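Local coordinates for uncharacterized protein (Bacteroides ovatus CL02T12C04, PDB 6PTM), which probably hydrolyses carrageenan from chain ends, as an exo-acting carrageenase of glycoside hydrolase family GH42, at residues 98-102 with 526-532; 216-220 with 277-283; 271-276 with 381-386; 490-494 with 542-547; 494-498 with 722-726. All blocks are in the same frame, centred on the assembly; numbering follows the deposited sequence.

Contacts 4 and 5 lie nearest the middle of the chain, with centres about 9 Å apart; they are buried, share Trp494 and use helix 486-498 of the (beta/alpha)8 barrel region, which meets a second helix in one and a strand of the C-terminal antiparallel sheet in the other. Contacts 2 and 3, about 12 Å apart between centres, share helix 261-278 further out; contact 3 is largely buried, contact 2 only partly. Contact 1, buried though peripheral, joins the N-terminal helices to a loop after the last barrel strand. Chemistry differs accordingly: a salt bridge and an indole hydrogen bond in contacts 4 and 5, water bridges in 1 and 2, a cation-pi contact in 2, and apolar and CH-pi packing in 3.

Contact 1 of 5, residues 98-102 with 526-532; sequences NFSLV and YAASNNH
Tyr526 meets Asn98 where a type II beta turn, Tyr526 to Ser529, comes up against the C-terminal part of helix 92-100 and the residues after it. The turn belongs to the loop between strand 503-506, probably the last strand of the (beta/alpha)8 barrel, and helix 534-549. The amide of Asn98 reaches the edge of the Tyr526 ring, with ND2 3.6 Å from CD2; ND2 is hydrogen-bonded to Asn95. Tyr526 O takes bonds from both Ser529 N and Ser529 OG, which closes the turn.

Ala527 fills the middle of the contact. Its CB lies over one face of the Phe99 ring, 3.9 Å from the centroid and 15° off the normal, a CH-pi contact. The same methyl touches Val102 CG2 at 3.6 Å; with CG1 anti to the backbone N (chi1 -179°), it is CG2 that faces the alanine. One water links the backbones, donating to Asn98 O at 2.7 Å and accepting from Ala527 N at 2.9 Å. Ala528, at positive phi as the third residue of the turn, brings its CB to 4.1 Å from Phe99 CE1.

Further along, Ser529 OG also accepts a bond from Asn531 ND2, within the loop. His532 folds back against the turn, its ring near parallel to that of Phe99 but slid aside, with centroids 5.9 Å apart. Its ring is held by the turn itself: Ala528 N donates to His532 ND1 at 2.9 Å, nearly straight at 173°.

Contact 2 of 5, residues 216-220 with 277-283; sequences LQEKE and YMAGKQY
The backbones come closest at Leu216 and Tyr277, with CA atoms 6.0 Å apart, and draw near again at Glu220 and Tyr283, 8.4 Å by the same measure. Helix 210-218 here ends against the C-terminal part of helix 261-278 and the type II turn Met278 to Lys281, beside barrel strand 192-197, where Leu216 and Met278 pack on Phe194. Leu216 CB packs on Tyr277 CB at 3.7 Å, while its CD2 branch reaches Met278 CG. Gln217 lies alongside Tyr277, and its CG touches CE1.

Lys219 lays its chain over the Tyr283 ring. CG stands anti to the backbone N (chi1 -173°) and the chain runs extended as far as CE, which sits 3.4 Å from the ring centroid, almost on the normal. NZ, turned by the bend at chi4, makes a cation-pi contact at 4.7 Å from that centroid and a salt bridge to Asp192. The opposite face carries Lys281 CB. Replacing Tyr283 by a leucine would probably strip Lys219 of its aromatic platform and leave one water without its hydroxyl partner.

That water lies 2.7 Å from Tyr283 OH and accepts from Lys281 NZ. A second water joins Lys281 NZ to Lys219 O. Gripped by Tyr277 O and these two waters, Lys281 NZ links the segments through solvent.

Contact 3 of 5, residues 271-276 with 381-386; sequences IKGTVP and EIRKYD
Knobs-into-holes packing joins helix 261-278 to helix 358-385, with Tyr385 as the knob among Ile271, Lys272, Val275 and Pro276. The short axes approach to 9.0 Å and cross at -46°. Lys272 CA lies over one face of the Tyr385 ring, 3.9 Å from its centroid and 19° off the normal, in a CH-pi contact. Further out, Lys272 CG passes 3.4 Å from the phenol OH. Pro276 runs beside the tyrosine in the same direction, its CG 3.9 Å from CD2. The opposite face of the ring is covered from its own helix by Lys384 CB.

Both helices flank strand 288-292 of what is, as in other GH42 enzymes, a (beta/alpha)8 barrel, and Val275 and Ile382 pack on this strand. Ile271 spreads its two branches: CG2, anti to the backbone N, rests against the Glu381 backbone and 4.0 Å from Ile382 CG1, while CD1 touches Glu381 CB at 3.8 Å. Val275 CG1 touches both Tyr385 CB and Asp386 CB, at 3.7 Å from each. Asp386 OD2 bonds to Tyr288 and Glu381 OE1 to Ser268, while Glu381 OE2 takes Lys384 NZ at 2.8 Å in a salt bridge, on its syn lone pair.

Contact 4 of 5, residues 490-494 with 542-547; sequences RGNYW and ATMIDL
Arg490 reaches across from helix 486-498 to Asp546 on helix 534-549, in a helix-helix packing of the (beta/alpha)8 barrel region; the short axes approach to 9.8 Å and cross at -46°. CG lies anti to the backbone N (chi1 166°) and the chain bends at chi3, which carries the guanidinium over Thr543 to the carboxylate. NH1 donates to Asp546 OD2 at 2.9 Å, using the anti lone pair, with a bent N-H...O angle of 139°; NH2 adds a weak bond to the same oxygen. Thr543 OG1 sits under one guanidinium face, 3.4 Å from Arg490 CB, while its own hydrogen-bond partner is Glu539 O. The side chain of Glu539 binds Arg490 NE in a second salt bridge. A methionine in place of Arg490 would probably leave both Asp546 and Glu539 without their cationic mate.

Tyr493 OH is hydrogen-bonded to Thr506, and its CD2 meets Met544 CE at 3.8 Å. Its CB also touches Thr543 CG2.

Trp494 finishes the interface. Asp546 CB and Thr543 CG2 approach the edge of its indole, and Leu547 covers one face: CD2 stands 3.6 Å from the centroid of the six-membered ring and 3.4 Å from CE3.

Contact 5 of 5, residues 494-498 with 722-726; sequences WLATI and NIVNI
Trp494 NE1 donates to Asn722 OD1 at 2.8 Å, a nearly straight bond with an N-H...O angle of 166°. The carbonyl oxygen lies close to the indole plane and accepts the N-H on a lone pair, in the carbonyl plane; ring and amide are nearly coplanar, 12° apart. Asn722 CG stands anti to the backbone N (chi1 178°), carrying the amide off the strand toward the helix. Ile498 approaches that amide from the other direction, its CG1 3.8 Å from ND2, so one amide meets an indole N-H and an aliphatic chain.

Apolar contacts continue along the strand. Val724 CG2 lies 4.1 Å from Trp494 CD1 and 4.2 Å from Leu495 CD1. Leu495 then turns its other methyl, CD2, to Ile726 CG1 at 4.0 Å, the two side chains crossing at about a right angle.

Behind this layer, Asn722 and Val724 are fixed by backbone hydrogen bonds to Arg710 and Glu708 on strand 707-715. Phe557 of helix 551-559 packs against both Ile498 and Asn722. The short axes of helix and strand are 9.8 Å apart at their closest. The arrangement is helix-on-sheet packing, a helix of the (beta/alpha)8 barrel region lying against the C-terminal antiparallel sheet, as expected of a multidomain GH42 enzyme.

Contact 1 of 5, residues 98-102 with 526-532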
# COMPACT_ATOMS: atom_id res chain seq x y z
N ASN A 98 6.76 9.16 -27.38
CA ASN A 98 6.18 8.57 -26.14
C ASN A 98 6.21 7.03 -26.23
O ASN A 98 6.79 6.43 -25.33
CB ASN A 98 4.79 9.13 -25.81
CG ASN A 98 4.81 10.58 -25.39
OD1 ASN A 98 5.79 11.07 -24.85
ND2 ASN A 98 3.72 11.29 -25.62
N PHE A 99 5.65 6.39 -27.27
CA PHE A 99 5.59 4.90 -27.37
C PHE A 99 6.98 4.27 -27.59
O PHE A 99 7.14 3.05 -27.29
CB PHE A 99 4.65 4.42 -28.46
CG PHE A 99 3.21 4.28 -28.05
CD1 PHE A 99 2.78 3.18 -27.31
CD2 PHE A 99 2.27 5.23 -28.42
CE1 PHE A 99 1.46 3.04 -26.94
CE2 PHE A 99 0.94 5.09 -28.03
CZ PHE A 99 0.54 4.00 -27.29
N SER A 100 7.95 4.99 -28.15
CA SER A 100 9.29 4.38 -28.43
C SER A 100 9.98 4.10 -27.08
O SER A 100 10.55 2.99 -26.96
CB SER A 100 10.13 5.23 -29.34
OG SER A 100 10.41 6.48 -28.73
N LEU A 101 9.81 5.03 -26.13
CA LEU A 101 10.39 5.00 -24.75
C LEU A 101 9.81 3.82 -23.97
O LEU A 101 10.24 3.61 -22.86
CB LEU A 101 10.02 6.29 -24.01
CG LEU A 101 10.64 7.57 -24.53
CD1 LEU A 101 10.06 8.78 -23.81
CD2 LEU A 101 12.15 7.53 -24.39
N VAL A 102 8.80 3.14 -24.51
CA VAL A 102 8.16 2.01 -23.77
C VAL A 102 8.60 0.72 -24.45
O VAL A 102 8.21 0.51 -25.59
CB VAL A 102 6.63 2.16 -23.70
CG1 VAL A 102 5.97 1.03 -22.94
CG2 VAL A 102 6.24 3.51 -23.11
N TYR A 526 4.85 7.01 -19.48
CA TYR A 526 3.69 7.78 -20.01
C TYR A 526 2.84 6.93 -20.97
O TYR A 526 1.63 6.82 -20.74
CB TYR A 526 4.11 9.09 -20.66
CG TYR A 526 2.96 10.00 -20.99
CD1 TYR A 526 2.17 10.57 -19.99
CD2 TYR A 526 2.66 10.32 -22.32
CE1 TYR A 526 1.13 11.43 -20.30
CE2 TYR A 526 1.64 11.20 -22.64
CZ TYR A 526 0.86 11.76 -21.63
OH TYR A 526 -0.16 12.62 -21.95
N ALA A 527 3.42 6.41 -22.05
CA ALA A 527 2.59 5.78 -23.12
C ALA A 527 1.86 4.55 -22.55
O ALA A 527 2.51 3.75 -21.81
CB ALA A 527 3.43 5.48 -24.33
N ALA A 528 0.57 4.40 -22.87
CA ALA A 528 -0.26 3.21 -22.54
C ALA A 528 -0.46 3.12 -21.01
O ALA A 528 -0.85 2.04 -20.52
CB ALA A 528 0.39 1.95 -23.10
N SER A 529 -0.19 4.22 -20.30
CA SER A 529 -0.61 4.46 -18.90
C SER A 529 -2.07 4.97 -18.94
O SER A 529 -2.66 5.12 -20.08
CB SER A 529 0.33 5.44 -18.19
OG SER A 529 0.16 6.79 -18.65
N ASN A 530 -2.61 5.27 -17.77
CA ASN A 530 -4.01 5.75 -17.60
C ASN A 530 -4.20 7.00 -18.46
O ASN A 530 -5.36 7.23 -18.84
CB ASN A 530 -4.39 5.96 -16.13
CG ASN A 530 -3.48 6.92 -15.40
OD1 ASN A 530 -2.53 6.47 -14.75
ND2 ASN A 530 -3.76 8.21 -15.54
N ASN A 531 -3.13 7.74 -18.75
CA ASN A 531 -3.18 8.98 -19.56
C ASN A 531 -3.72 8.67 -20.98
O ASN A 531 -4.09 9.64 -21.69
CB ASN A 531 -1.82 9.67 -19.60
CG ASN A 531 -1.41 10.14 -18.22
OD1 ASN A 531 -1.87 11.21 -17.76
ND2 ASN A 531 -0.51 9.39 -17.60
N HIS A 532 -3.78 7.39 -21.36
CA HIS A 532 -4.34 6.90 -22.65
C HIS A 532 -5.54 5.97 -22.46
O HIS A 532 -5.90 5.25 -23.44
CB HIS A 532 -3.22 6.19 -23.45
CG HIS A 532 -2.11 7.10 -23.82
ND1 HIS A 532 -0.84 6.66 -24.12
CD2 HIS A 532 -2.09 8.45 -23.97
CE1 HIS A 532 -0.09 7.70 -24.44
NE2 HIS A 532 -0.83 8.81 -24.35
O HOH W 1 6.10 7.12 -22.86

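Contact 2 of 5, residues 216-220 with 277-283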
# COMPACT_ATOMS: atom_id res chain seq x y z
N LEU A 216 2.57 30.29 0.90
CA LEU A 216 1.95 29.84 2.18
C LEU A 216 1.09 30.95 2.78
O LEU A 216 0.09 30.63 3.41
CB LEU A 216 3.04 29.41 3.17
CG LEU A 216 3.70 28.09 2.81
CD1 LEU A 216 4.91 27.88 3.69
CD2 LEU A 216 2.71 26.95 2.94
N GLN A 217 1.46 32.22 2.61
CA GLN A 217 0.66 33.34 3.19
C GLN A 217 -0.68 33.41 2.47
O GLN A 217 -1.64 33.77 3.12
CB GLN A 217 1.38 34.69 3.06
CG GLN A 217 2.52 34.84 4.05
CD GLN A 217 3.24 36.15 3.90
OE1 GLN A 217 3.23 36.77 2.84
NE2 GLN A 217 3.86 36.58 4.97
N GLU A 218 -0.68 33.15 1.16
CA GLU A 218 -1.87 33.30 0.27
C GLU A 218 -2.71 32.02 0.26
O GLU A 218 -3.89 32.10 -0.08
CB GLU A 218 -1.45 33.57 -1.17
CG GLU A 218 -0.94 34.97 -1.39
CD GLU A 218 -1.08 35.37 -2.84
OE1 GLU A 218 -0.20 34.99 -3.66
OE2 GLU A 218 -2.10 36.01 -3.16
N LYS A 219 -2.13 30.88 0.57
CA LYS A 219 -2.82 29.59 0.32
C LYS A 219 -4.06 29.47 1.22
O LYS A 219 -3.97 29.57 2.43
CB LYS A 219 -1.81 28.45 0.50
CG LYS A 219 -2.32 27.09 0.11
CD LYS A 219 -1.25 26.03 0.20
CE LYS A 219 -1.84 24.67 -0.03
NZ LYS A 219 -2.46 24.62 -1.36
N GLU A 220 -5.19 29.18 0.61
CA GLU A 220 -6.46 28.98 1.34
C GLU A 220 -6.39 27.68 2.14
O GLU A 220 -5.66 26.78 1.72
CB GLU A 220 -7.61 28.84 0.35
CG GLU A 220 -7.93 30.10 -0.44
CD GLU A 220 -8.99 29.82 -1.50
OE1 GLU A 220 -9.59 28.69 -1.48
OE2 GLU A 220 -9.22 30.71 -2.36
N TYR A 277 2.62 28.31 9.06
CA TYR A 277 1.62 28.78 8.07
C TYR A 277 0.61 27.68 7.74
O TYR A 277 -0.50 28.02 7.28
CB TYR A 277 2.32 29.22 6.79
CG TYR A 277 3.12 30.49 6.93
CD1 TYR A 277 2.51 31.73 6.98
CD2 TYR A 277 4.50 30.44 7.00
CE1 TYR A 277 3.26 32.89 7.06
CE2 TYR A 277 5.27 31.60 7.10
CZ TYR A 277 4.64 32.84 7.12
OH TYR A 277 5.42 33.97 7.22
N MET A 278 0.96 26.41 7.97
CA MET A 278 0.17 25.25 7.49
C MET A 278 -0.65 24.69 8.66
O MET A 278 -1.60 23.90 8.37
CB MET A 278 1.06 24.10 7.01
CG MET A 278 2.11 24.50 6.05
SD MET A 278 3.02 23.05 5.45
CE MET A 278 4.52 23.85 4.89
N ALA A 279 -0.29 25.01 9.91
CA ALA A 279 -0.73 24.23 11.09
C ALA A 279 -2.26 24.28 11.19
O ALA A 279 -2.84 25.39 11.13
CB ALA A 279 -0.07 24.74 12.35
N GLY A 280 -2.89 23.11 11.26
CA GLY A 280 -4.34 22.99 11.49
C GLY A 280 -5.12 23.11 10.20
O GLY A 280 -6.34 22.95 10.25
N LYS A 281 -4.48 23.41 9.08
CA LYS A 281 -5.24 23.75 7.86
C LYS A 281 -5.77 22.47 7.21
O LYS A 281 -5.09 21.40 7.29
CB LYS A 281 -4.39 24.64 6.95
CG LYS A 281 -4.17 25.99 7.63
CD LYS A 281 -3.72 27.11 6.75
CE LYS A 281 -3.63 28.41 7.54
NZ LYS A 281 -2.98 29.43 6.70
N GLN A 282 -6.90 22.58 6.53
CA GLN A 282 -7.55 21.42 5.89
C GLN A 282 -6.55 20.77 4.91
O GLN A 282 -6.60 19.51 4.81
CB GLN A 282 -8.88 21.86 5.28
CG GLN A 282 -9.62 20.76 4.51
CD GLN A 282 -10.23 19.66 5.36
OE1 GLN A 282 -10.02 19.61 6.58
NE2 GLN A 282 -10.95 18.75 4.72
N TYR A 283 -5.61 21.52 4.28
CA TYR A 283 -4.69 20.95 3.25
C TYR A 283 -3.58 20.10 3.90
O TYR A 283 -2.81 19.49 3.16
CB TYR A 283 -4.17 22.01 2.26
CG TYR A 283 -3.24 23.07 2.80
CD1 TYR A 283 -1.92 22.79 3.09
CD2 TYR A 283 -3.68 24.38 2.98
CE1 TYR A 283 -1.05 23.76 3.59
CE2 TYR A 283 -2.83 25.37 3.47
CZ TYR A 283 -1.50 25.06 3.75
OH TYR A 283 -0.66 26.02 4.23
O HOH W 2 -1.58 28.58 4.13
O HOH W 3 -4.97 29.74 4.73

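Contact 3 of 5, residues 271-276 with 381-386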
# COMPACT_ATOMS: atom_id res chain seq x y z
N ILE A 271 11.37 23.45 8.55
CA ILE A 271 10.08 23.12 9.22
C ILE A 271 9.62 24.33 10.04
O ILE A 271 8.46 24.70 9.93
CB ILE A 271 10.26 21.82 10.00
CG1 ILE A 271 10.35 20.64 9.04
CG2 ILE A 271 9.16 21.61 11.00
CD1 ILE A 271 10.94 19.37 9.63
N LYS A 272 10.53 24.96 10.78
CA LYS A 272 10.33 26.18 11.61
C LYS A 272 9.78 27.32 10.73
O LYS A 272 8.88 28.01 11.19
CB LYS A 272 11.71 26.50 12.21
CG LYS A 272 11.87 27.67 13.15
CD LYS A 272 13.28 27.66 13.77
CE LYS A 272 13.97 29.00 13.78
NZ LYS A 272 13.24 29.97 14.62
N GLY A 273 10.25 27.45 9.49
CA GLY A 273 9.96 28.62 8.65
C GLY A 273 8.72 28.43 7.80
O GLY A 273 8.29 29.43 7.17
N THR A 274 8.15 27.21 7.77
CA THR A 274 7.03 26.87 6.86
C THR A 274 5.83 26.36 7.66
O THR A 274 4.73 26.85 7.41
CB THR A 274 7.48 25.87 5.79
OG1 THR A 274 7.92 24.65 6.41
CG2 THR A 274 8.56 26.44 4.91
N VAL A 275 6.02 25.40 8.56
CA VAL A 275 4.88 24.67 9.18
C VAL A 275 3.98 25.62 9.96
O VAL A 275 2.78 25.41 9.91
CB VAL A 275 5.36 23.43 9.96
CG1 VAL A 275 4.31 22.86 10.89
CG2 VAL A 275 5.82 22.38 8.98
N PRO A 276 4.44 26.72 10.63
CA PRO A 276 3.49 27.64 11.27
C PRO A 276 2.38 28.20 10.35
O PRO A 276 1.34 28.48 10.83
CB PRO A 276 4.40 28.78 11.77
CG PRO A 276 5.68 28.05 12.09
CD PRO A 276 5.83 27.10 10.91
N GLU A 381 10.11 17.56 14.86
CA GLU A 381 10.26 18.98 14.43
C GLU A 381 8.91 19.53 13.95
O GLU A 381 8.55 20.63 14.43
CB GLU A 381 11.36 19.17 13.39
CG GLU A 381 12.74 18.84 13.94
CD GLU A 381 13.19 19.74 15.08
OE1 GLU A 381 13.49 20.90 14.81
OE2 GLU A 381 13.11 19.31 16.24
N ILE A 382 8.18 18.79 13.10
CA ILE A 382 6.86 19.23 12.58
C ILE A 382 5.93 19.45 13.78
O ILE A 382 5.32 20.52 13.82
CB ILE A 382 6.29 18.24 11.56
CG1 ILE A 382 7.13 18.23 10.28
CG2 ILE A 382 4.83 18.53 11.27
CD1 ILE A 382 6.85 17.07 9.38
N ARG A 383 5.89 18.53 14.75
CA ARG A 383 4.95 18.59 15.89
C ARG A 383 5.17 19.83 16.77
O ARG A 383 4.17 20.26 17.35
CB ARG A 383 5.00 17.30 16.71
CG ARG A 383 4.40 16.12 15.96
CD ARG A 383 2.89 16.04 16.08
NE ARG A 383 2.55 15.82 17.47
CZ ARG A 383 2.72 14.68 18.11
NH1 ARG A 383 3.19 13.62 17.46
NH2 ARG A 383 2.42 14.61 19.40
N LYS A 384 6.39 20.38 16.83
CA LYS A 384 6.73 21.64 17.55
C LYS A 384 5.90 22.80 17.00
O LYS A 384 5.54 23.62 17.80
CB LYS A 384 8.19 22.05 17.39
CG LYS A 384 9.14 21.15 18.18
CD LYS A 384 10.58 21.62 18.21
CE LYS A 384 11.49 20.57 18.82
NZ LYS A 384 12.89 20.91 18.54
N TYR A 385 5.62 22.85 15.69
CA TYR A 385 4.89 23.95 15.03
C TYR A 385 3.44 23.55 14.72
O TYR A 385 2.58 24.43 14.68
CB TYR A 385 5.74 24.46 13.86
CG TYR A 385 7.12 24.84 14.32
CD1 TYR A 385 8.19 23.97 14.21
CD2 TYR A 385 7.31 26.02 15.01
CE1 TYR A 385 9.45 24.31 14.68
CE2 TYR A 385 8.55 26.37 15.51
CZ TYR A 385 9.62 25.50 15.36
OH TYR A 385 10.82 25.89 15.84
N ASP A 386 3.13 22.26 14.57
CA ASP A 386 1.73 21.81 14.34
C ASP A 386 1.43 20.62 15.25
O ASP A 386 1.63 19.46 14.86
CB ASP A 386 1.50 21.42 12.88
CG ASP A 386 0.09 20.93 12.58
OD1 ASP A 386 -0.71 20.87 13.52
OD2 ASP A 386 -0.16 20.55 11.42

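Contact 4 of 5, residues 490-494 with 542-547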
# COMPACT_ATOMS: atom_id res chain seq x y z
N ARG A 490 -10.91 -2.11 -11.07
CA ARG A 490 -11.93 -2.24 -9.98
C ARG A 490 -11.48 -3.33 -8.99
O ARG A 490 -11.54 -3.08 -7.77
CB ARG A 490 -13.29 -2.59 -10.56
CG ARG A 490 -14.32 -3.08 -9.55
CD ARG A 490 -15.67 -3.26 -10.22
NE ARG A 490 -16.25 -1.98 -10.60
CZ ARG A 490 -17.02 -1.21 -9.83
NH1 ARG A 490 -17.33 -1.58 -8.61
NH2 ARG A 490 -17.48 -0.04 -10.29
N GLY A 491 -11.11 -4.50 -9.47
CA GLY A 491 -10.71 -5.61 -8.57
C GLY A 491 -9.58 -5.21 -7.65
O GLY A 491 -9.56 -5.58 -6.46
N ASN A 492 -8.62 -4.47 -8.17
CA ASN A 492 -7.41 -4.08 -7.43
C ASN A 492 -7.75 -3.04 -6.38
O ASN A 492 -7.26 -3.18 -5.26
CB ASN A 492 -6.33 -3.59 -8.40
CG ASN A 492 -5.08 -4.41 -8.28
OD1 ASN A 492 -4.07 -3.92 -7.77
ND2 ASN A 492 -5.15 -5.65 -8.74
N TYR A 493 -8.52 -2.01 -6.72
CA TYR A 493 -8.82 -0.94 -5.75
C TYR A 493 -9.74 -1.55 -4.69
O TYR A 493 -9.65 -1.21 -3.52
CB TYR A 493 -9.39 0.31 -6.42
CG TYR A 493 -8.31 1.21 -6.96
CD1 TYR A 493 -7.74 0.94 -8.19
CD2 TYR A 493 -7.82 2.27 -6.23
CE1 TYR A 493 -6.70 1.72 -8.68
CE2 TYR A 493 -6.81 3.08 -6.73
CZ TYR A 493 -6.22 2.78 -7.95
OH TYR A 493 -5.21 3.54 -8.46
N TRP A 494 -10.62 -2.44 -5.12
CA TRP A 494 -11.59 -3.06 -4.19
C TRP A 494 -10.79 -3.92 -3.18
O TRP A 494 -10.99 -3.80 -1.94
CB TRP A 494 -12.62 -3.88 -4.98
CG TRP A 494 -13.71 -4.41 -4.10
CD1 TRP A 494 -13.65 -5.50 -3.29
CD2 TRP A 494 -15.01 -3.83 -3.91
NE1 TRP A 494 -14.83 -5.65 -2.63
CE2 TRP A 494 -15.69 -4.65 -2.99
CE3 TRP A 494 -15.66 -2.72 -4.44
CZ2 TRP A 494 -16.98 -4.36 -2.57
CZ3 TRP A 494 -16.94 -2.44 -4.04
CH2 TRP A 494 -17.58 -3.24 -3.10
N ALA A 542 -15.56 5.14 -10.22
CA ALA A 542 -16.74 4.27 -10.12
C ALA A 542 -16.56 3.28 -8.97
O ALA A 542 -17.52 3.02 -8.24
CB ALA A 542 -17.00 3.56 -11.43
N THR A 543 -15.37 2.72 -8.80
CA THR A 543 -15.10 1.83 -7.65
C THR A 543 -15.27 2.60 -6.32
O THR A 543 -15.96 2.11 -5.42
CB THR A 543 -13.75 1.14 -7.83
OG1 THR A 543 -13.74 0.50 -9.12
CG2 THR A 543 -13.51 0.13 -6.75
N MET A 544 -14.72 3.79 -6.19
CA MET A 544 -14.89 4.61 -4.96
C MET A 544 -16.39 4.82 -4.70
O MET A 544 -16.85 4.70 -3.53
CB MET A 544 -14.16 5.95 -5.08
CG MET A 544 -12.65 5.83 -5.22
SD MET A 544 -11.88 4.99 -3.80
CE MET A 544 -11.00 3.66 -4.61
N ILE A 545 -17.16 5.10 -5.75
CA ILE A 545 -18.62 5.33 -5.60
C ILE A 545 -19.27 4.09 -5.00
O ILE A 545 -20.12 4.25 -4.10
CB ILE A 545 -19.26 5.68 -6.95
CG1 ILE A 545 -18.91 7.12 -7.35
CG2 ILE A 545 -20.76 5.39 -6.88
CD1 ILE A 545 -19.29 7.49 -8.76
N ASP A 546 -18.93 2.91 -5.51
CA ASP A 546 -19.53 1.67 -4.96
C ASP A 546 -19.01 1.43 -3.54
O ASP A 546 -19.83 1.12 -2.64
CB ASP A 546 -19.31 0.46 -5.85
CG ASP A 546 -20.19 0.46 -7.09
OD1 ASP A 546 -21.26 1.10 -7.06
OD2 ASP A 546 -19.76 -0.13 -8.08
N LEU A 547 -17.71 1.55 -3.30
CA LEU A 547 -17.18 1.35 -1.93
C LEU A 547 -17.86 2.34 -0.96
O LEU A 547 -18.26 1.94 0.13
CB LEU A 547 -15.66 1.53 -1.95
CG LEU A 547 -14.83 0.48 -2.66
CD1 LEU A 547 -13.45 1.05 -2.91
CD2 LEU A 547 -14.75 -0.78 -1.83

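Contact 5 of 5, residues 494-498 with 722-726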
# COMPACT_ATOMS: atom_id res chain seq x y z
N TRP A 494 -10.62 -2.44 -5.12
CA TRP A 494 -11.59 -3.06 -4.19
C TRP A 494 -10.79 -3.92 -3.18
O TRP A 494 -10.99 -3.80 -1.94
CB TRP A 494 -12.62 -3.88 -4.98
CG TRP A 494 -13.71 -4.41 -4.10
CD1 TRP A 494 -13.65 -5.50 -3.29
CD2 TRP A 494 -15.01 -3.83 -3.91
NE1 TRP A 494 -14.83 -5.65 -2.63
CE2 TRP A 494 -15.69 -4.65 -2.99
CE3 TRP A 494 -15.66 -2.72 -4.44
CZ2 TRP A 494 -16.98 -4.36 -2.57
CZ3 TRP A 494 -16.94 -2.44 -4.04
CH2 TRP A 494 -17.58 -3.24 -3.10
N LEU A 495 -9.93 -4.79 -3.70
CA LEU A 495 -9.15 -5.72 -2.85
C LEU A 495 -8.27 -4.92 -1.88
O LEU A 495 -8.29 -5.19 -0.66
CB LEU A 495 -8.37 -6.66 -3.78
CG LEU A 495 -7.46 -7.67 -3.09
CD1 LEU A 495 -8.26 -8.67 -2.28
CD2 LEU A 495 -6.56 -8.34 -4.13
N ALA A 496 -7.53 -3.92 -2.39
CA ALA A 496 -6.64 -3.10 -1.55
C ALA A 496 -7.47 -2.45 -0.43
O ALA A 496 -7.00 -2.41 0.75
CB ALA A 496 -5.93 -2.07 -2.38
N THR A 497 -8.68 -2.01 -0.75
CA THR A 497 -9.56 -1.35 0.24
C THR A 497 -10.03 -2.37 1.29
O THR A 497 -10.01 -2.03 2.49
CB THR A 497 -10.72 -0.61 -0.43
OG1 THR A 497 -10.15 0.30 -1.37
CG2 THR A 497 -11.52 0.10 0.63
N ILE A 498 -10.37 -3.58 0.88
CA ILE A 498 -10.71 -4.66 1.85
C ILE A 498 -9.55 -4.84 2.85
O ILE A 498 -9.83 -5.08 4.05
CB ILE A 498 -11.09 -5.95 1.12
CG1 ILE A 498 -12.44 -5.80 0.39
CG2 ILE A 498 -11.06 -7.14 2.09
CD1 ILE A 498 -13.64 -5.60 1.28
N ASN A 722 -17.81 -11.27 0.66
CA ASN A 722 -16.92 -10.54 -0.25
C ASN A 722 -16.02 -11.57 -0.93
O ASN A 722 -15.40 -12.37 -0.21
CB ASN A 722 -16.10 -9.51 0.52
CG ASN A 722 -15.14 -8.78 -0.39
OD1 ASN A 722 -15.56 -7.93 -1.15
ND2 ASN A 722 -13.88 -9.19 -0.39
N ILE A 723 -15.95 -11.57 -2.26
CA ILE A 723 -15.07 -12.52 -3.00
C ILE A 723 -14.34 -11.73 -4.06
O ILE A 723 -15.03 -11.00 -4.80
CB ILE A 723 -15.83 -13.69 -3.64
CG1 ILE A 723 -16.84 -14.33 -2.70
CG2 ILE A 723 -14.83 -14.70 -4.16
CD1 ILE A 723 -17.70 -15.38 -3.40
N VAL A 724 -13.01 -11.86 -4.11
CA VAL A 724 -12.22 -11.34 -5.25
C VAL A 724 -11.42 -12.50 -5.83
O VAL A 724 -10.69 -13.15 -5.09
CB VAL A 724 -11.29 -10.20 -4.80
CG1 VAL A 724 -10.58 -9.58 -5.99
CG2 VAL A 724 -12.04 -9.17 -3.99
N ASN A 725 -11.54 -12.72 -7.13
CA ASN A 725 -10.72 -13.74 -7.83
C ASN A 725 -9.36 -13.11 -8.17
O ASN A 725 -9.29 -12.32 -9.13
CB ASN A 725 -11.43 -14.31 -9.04
CG ASN A 725 -10.67 -15.46 -9.65
OD1 ASN A 725 -9.72 -15.97 -9.05
ND2 ASN A 725 -11.11 -15.91 -10.81
N ILE A 726 -8.34 -13.46 -7.39
CA ILE A 726 -6.93 -13.03 -7.56
C ILE A 726 -6.27 -14.02 -8.51
O ILE A 726 -5.18 -13.74 -8.99
CB ILE A 726 -6.19 -12.99 -6.21
CG1 ILE A 726 -6.95 -12.20 -5.14
CG2 ILE A 726 -4.80 -12.40 -6.38
CD1 ILE A 726 -6.38 -12.37 -3.73